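PDB 1U53: secreted protein ASP-2 from Necator americanus, which belongs to the CAP (PR-1) family of secreted proteins and is a hookworm vaccine antigen, its molecular role being still unsettled. Local coordinates for residues G116-F128 against G167-E179. Numbering follows the deposited sequence.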
loop_
_atom_site.group_PDB
_atom_site.type_symbol
_atom_site.label_atom_id
_atom_site.label_comp_id
_atom_site.label_asym_id
_atom_site.label_seq_id
_atom_site.Cartn_x
_atom_site.Cartn_y
_atom_site.Cartn_z
ATOM N N GLY A 116 11.293 9.166 -7.705
ATOM C CA GLY A 116 11.715 10.145 -6.710
ATOM C C GLY A 116 10.540 10.856 -6.054
ATOM O O GLY A 116 9.523 11.154 -6.707
ATOM N N VAL A 117 10.651 11.112 -4.753
ATOM C CA VAL A 117 9.641 11.891 -4.068
ATOM C C VAL A 117 10.289 13.155 -3.488
ATOM O O VAL A 117 9.846 14.282 -3.774
ATOM C CB VAL A 117 9.043 11.053 -2.928
ATOM C CG1 VAL A 117 8.225 11.916 -1.994
ATOM C CG2 VAL A 117 8.190 9.924 -3.551
ATOM N N GLY A 118 11.344 12.960 -2.706
ATOM C CA GLY A 118 12.027 14.120 -2.081
ATOM C C GLY A 118 11.691 14.326 -0.633
ATOM O O GLY A 118 10.939 13.532 -0.025
ATOM N N GLN A 119 12.243 15.395 -0.044
ATOM C CA GLN A 119 12.092 15.581 1.416
ATOM C C GLN A 119 10.812 16.309 1.791
ATOM O O GLN A 119 10.398 16.282 2.960
ATOM C CB GLN A 119 13.279 16.366 1.972
ATOM C CG GLN A 119 14.606 15.703 1.777
ATOM C CD GLN A 119 14.616 14.296 2.295
ATOM O OE1 GLN A 119 14.643 14.068 3.517
ATOM N NE2 GLN A 119 14.577 13.323 1.372
ATOM N N ASN A 120 10.150 16.951 0.823
ATOM C CA ASN A 120 8.862 17.574 1.104
ATOM C C ASN A 120 7.737 16.599 0.812
ATOM O O ASN A 120 7.476 16.275 -0.359
ATOM C CB ASN A 120 8.621 18.820 0.226
ATOM C CG ASN A 120 7.342 19.566 0.602
ATOM O OD1 ASN A 120 6.501 19.069 1.356
ATOM N ND2 ASN A 120 7.224 20.815 0.107
ATOM N N LEU A 121 7.049 16.181 1.865
ATOM C CA LEU A 121 6.079 15.085 1.730
ATOM C C LEU A 121 4.669 15.550 1.506
ATOM O O LEU A 121 3.720 14.741 1.532
ATOM C CB LEU A 121 6.166 14.154 2.942
ATOM C CG LEU A 121 7.551 13.579 3.180
ATOM C CD1 LEU A 121 7.433 12.639 4.376
ATOM C CD2 LEU A 121 8.049 12.826 1.930
ATOM N N LYS A 122 4.503 16.854 1.273
ATOM C CA LYS A 122 3.194 17.402 0.890
ATOM C C LYS A 122 2.736 16.868 -0.456
ATOM O O LYS A 122 3.430 17.004 -1.475
ATOM C CB LYS A 122 3.277 18.933 0.806
ATOM C CG LYS A 122 1.933 19.635 0.665
ATOM C CD LYS A 122 2.157 21.141 0.563
ATOM C CE LYS A 122 0.848 21.887 0.531
ATOM N NZ LYS A 122 0.283 21.806 -0.836
ATOM N N LEU A 123 1.562 16.281 -0.492
ATOM C CA LEU A 123 1.112 15.735 -1.754
ATOM C C LEU A 123 0.580 16.817 -2.699
ATOM O O LEU A 123 -0.624 17.043 -2.744
ATOM C CB LEU A 123 0.052 14.659 -1.527
ATOM C CG LEU A 123 -0.260 13.921 -2.833
ATOM C CD1 LEU A 123 0.968 13.182 -3.353
ATOM C CD2 LEU A 123 -1.430 12.955 -2.651
ATOM N N THR A 124 1.489 17.467 -3.439
ATOM C CA THR A 124 1.160 18.491 -4.455
ATOM C C THR A 124 0.836 17.907 -5.819
ATOM O O THR A 124 1.219 16.783 -6.118
ATOM C CB THR A 124 2.378 19.352 -4.737
ATOM O OG1 THR A 124 3.432 18.501 -5.205
ATOM C CG2 THR A 124 2.830 20.064 -3.475
ATOM N N GLY A 125 0.191 18.704 -6.681
ATOM C CA GLY A 125 -0.093 18.262 -8.051
ATOM C C GLY A 125 1.210 17.871 -8.706
ATOM O O GLY A 125 1.301 16.858 -9.409
ATOM N N GLY A 126 2.235 18.663 -8.453
ATOM C CA GLY A 126 3.517 18.414 -9.066
ATOM C C GLY A 126 4.056 17.084 -8.605
ATOM O O GLY A 126 4.619 16.330 -9.390
ATOM N N LEU A 127 3.864 16.782 -7.330
ATOM C CA LEU A 127 4.426 15.536 -6.804
ATOM C C LEU A 127 3.710 14.340 -7.408
ATOM O O LEU A 127 4.339 13.402 -7.916
ATOM C CB LEU A 127 4.382 15.508 -5.275
ATOM C CG LEU A 127 4.922 14.198 -4.687
ATOM C CD1 LEU A 127 6.346 13.901 -5.143
ATOM C CD2 LEU A 127 4.802 14.253 -3.160
ATOM N N PHE A 128 2.393 14.382 -7.387
ATOM C CA PHE A 128 1.618 13.277 -7.913
ATOM C C PHE A 128 1.961 13.042 -9.375
ATOM O O PHE A 128 2.108 11.894 -9.817
ATOM C CB PHE A 128 0.120 13.551 -7.757
ATOM C CG PHE A 128 -0.730 12.314 -7.799
ATOM C CD1 PHE A 128 -0.995 11.597 -6.635
ATOM C CD2 PHE A 128 -1.270 11.861 -8.997
ATOM C CE1 PHE A 128 -1.775 10.462 -6.657
ATOM C CE2 PHE A 128 -2.055 10.707 -9.034
ATOM C CZ PHE A 128 -2.305 10.001 -7.861
ATOM N N GLY A 167 -5.694 7.189 1.610
ATOM C CA GLY A 167 -4.562 8.126 1.594
ATOM C C GLY A 167 -4.651 9.038 0.393
ATOM O O GLY A 167 -5.744 9.233 -0.157
ATOM N N ASN A 168 -3.529 9.642 0.033
ATOM C CA ASN A 168 -3.435 10.497 -1.171
ATOM C C ASN A 168 -4.435 11.644 -1.151
ATOM O O ASN A 168 -5.041 11.976 -2.185
ATOM C CB ASN A 168 -3.617 9.654 -2.413
ATOM C CG ASN A 168 -2.418 8.759 -2.658
ATOM O OD1 ASN A 168 -1.450 8.824 -1.899
ATOM N ND2 ASN A 168 -2.455 7.981 -3.725
ATOM N N MET A 169 -4.583 12.237 0.021
ATOM C CA MET A 169 -5.402 13.439 0.182
ATOM C C MET A 169 -4.604 14.649 -0.293
ATOM O O MET A 169 -3.492 14.920 0.186
ATOM C CB MET A 169 -5.855 13.541 1.642
ATOM C CG MET A 169 -6.770 12.362 2.038
ATOM S SD MET A 169 -7.721 12.549 3.572
ATOM C CE MET A 169 -6.321 13.050 4.562
ATOM N N MET A 170 -5.146 15.342 -1.298
ATOM C CA MET A 170 -4.488 16.478 -1.935
ATOM C C MET A 170 -4.039 17.495 -0.902
ATOM O O MET A 170 -4.797 17.884 -0.013
ATOM C CB MET A 170 -5.442 17.118 -2.973
ATOM C CG MET A 170 -4.870 18.280 -3.793
ATOM S SD MET A 170 -6.042 18.892 -5.063
ATOM C CE MET A 170 -7.247 19.690 -4.044
ATOM N N GLY A 171 -2.775 17.892 -0.997
ATOM C CA GLY A 171 -2.269 18.949 -0.138
ATOM C C GLY A 171 -1.818 18.523 1.250
ATOM O O GLY A 171 -1.253 19.340 1.981
ATOM N N LYS A 172 -2.044 17.253 1.624
ATOM C CA LYS A 172 -1.662 16.777 2.960
ATOM C C LYS A 172 -0.356 16.017 2.865
ATOM O O LYS A 172 -0.004 15.556 1.810
ATOM C CB LYS A 172 -2.680 15.796 3.558
ATOM C CG LYS A 172 -4.112 16.264 3.585
ATOM C CD LYS A 172 -4.274 17.423 4.549
ATOM C CE LYS A 172 -5.725 17.885 4.563
ATOM N NZ LYS A 172 -6.602 16.948 5.359
ATOM N N ASP A 173 0.300 15.857 4.007
ATOM C CA ASP A 173 1.590 15.157 4.070
ATOM C C ASP A 173 1.382 13.655 4.081
ATOM O O ASP A 173 0.523 13.129 4.788
ATOM C CB ASP A 173 2.333 15.518 5.348
ATOM C CG ASP A 173 2.953 16.903 5.300
ATOM O OD1 ASP A 173 2.933 17.566 4.243
ATOM O OD2 ASP A 173 3.531 17.291 6.318
ATOM N N ILE A 174 2.254 12.954 3.363
ATOM C CA ILE A 174 2.175 11.482 3.315
ATOM C C ILE A 174 2.376 10.889 4.709
ATOM O O ILE A 174 1.662 9.978 5.147
ATOM C CB ILE A 174 3.270 10.919 2.375
ATOM C CG1 ILE A 174 3.126 11.478 0.921
ATOM C CG2 ILE A 174 3.244 9.366 2.398
ATOM C CD1 ILE A 174 4.512 11.492 0.183
ATOM N N TYR A 175 3.397 11.377 5.400
ATOM C CA TYR A 175 3.555 11.059 6.819
ATOM C C TYR A 175 4.289 12.213 7.494
ATOM O O TYR A 175 4.883 13.048 6.815
ATOM C CB TYR A 175 4.316 9.724 7.008
ATOM C CG TYR A 175 5.664 9.589 6.311
ATOM C CD1 TYR A 175 6.843 10.023 6.934
ATOM C CD2 TYR A 175 5.776 9.026 5.013
ATOM C CE1 TYR A 175 8.106 9.893 6.308
ATOM C CE2 TYR A 175 7.034 8.888 4.389
ATOM C CZ TYR A 175 8.180 9.333 5.030
ATOM O OH TYR A 175 9.377 9.208 4.408
ATOM N N GLU A 176 4.213 12.236 8.821
ATOM C CA GLU A 176 4.949 13.180 9.671
ATOM C C GLU A 176 6.407 12.783 9.786
ATOM O O GLU A 176 6.699 11.664 10.155
ATOM C CB GLU A 176 4.321 13.189 11.073
ATOM C CG GLU A 176 5.065 14.080 12.051
ATOM C CD GLU A 176 4.362 14.280 13.390
ATOM O OE1 GLU A 176 3.155 13.953 13.545
ATOM O OE2 GLU A 176 5.038 14.779 14.319
ATOM N N LYS A 177 7.326 13.719 9.532
ATOM C CA LYS A 177 8.772 13.420 9.628
ATOM C C LYS A 177 9.282 13.522 11.062
ATOM O O LYS A 177 8.872 14.405 11.819
ATOM C CB LYS A 177 9.587 14.401 8.772
ATOM C CG LYS A 177 9.272 14.252 7.263
ATOM C CD LYS A 177 10.191 15.107 6.377
ATOM C CE LYS A 177 9.862 16.576 6.375
ATOM N NZ LYS A 177 11.008 17.240 5.554
ATOM N N GLY A 178 10.206 12.652 11.414
ATOM C CA GLY A 178 10.938 12.751 12.655
ATOM C C GLY A 178 11.508 11.391 13.011
ATOM O O GLY A 178 11.306 10.412 12.270
ATOM N N GLU A 179 12.214 11.314 14.135
ATOM C CA GLU A 179 12.836 10.041 14.525
ATOM C C GLU A 179 11.766 8.993 14.726
ATOM O O GLU A 179 10.714 9.311 15.229
ATOM C CB GLU A 179 13.651 10.202 15.817
ATOM C CG GLU A 179 14.968 10.923 15.621
ATOM C CD GLU A 179 15.901 10.180 14.660
ATOM O OE1 GLU A 179 15.870 8.932 14.626
ATOM O OE2 GLU A 179 16.654 10.853 13.928
HETATM O O HOH W 1 5.159 18.934 3.938
#
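Leu121 to Leu123 run antiparallel to Gly171 to Ile174, bridged at Lys122 and Asp173 with their CA atoms 4.2 Å apart. Ile174 N donates to Leu121 O and Leu123 N to Lys172 O, while Leu123 O takes Gly171 N, the glycine at the third position of a type II turn, at 2.9 Å. Leu121 O also receives a CA-H...O contact from Asp173.

Leu121, its CG anti to the carbonyl carbon (chi1 -57°), lays CD1 over the centre of one face of the Tyr175 ring in a CH-pi contact, 3.5 Å from the centroid. CD2 meets Ile174 CD1, which also touches Val117 and Leu127. Tyr175 OH is hydrogen-bonded to Pro45 O, fixing the ring's far end. Lys177 CG packs against the same Leu121 CD1 methyl, and Lys177 NZ hydrogen-bonds the backbone Gln119 O at 2.8 Å, from above the carbonyl plane. Leu123 CD2 rests 3.5 Å from Asn168 CA; the Asn168 amide is held by Thr136 and Gly133. A water donates to both Asn120 OD1 and Asp173 OD1; the former also closes an Asx turn on Lys122 N.

This isolated antiparallel bridge joins the loop before helix 125-128 to the segment leaving the CAP domain's central sheet after strand 157-164.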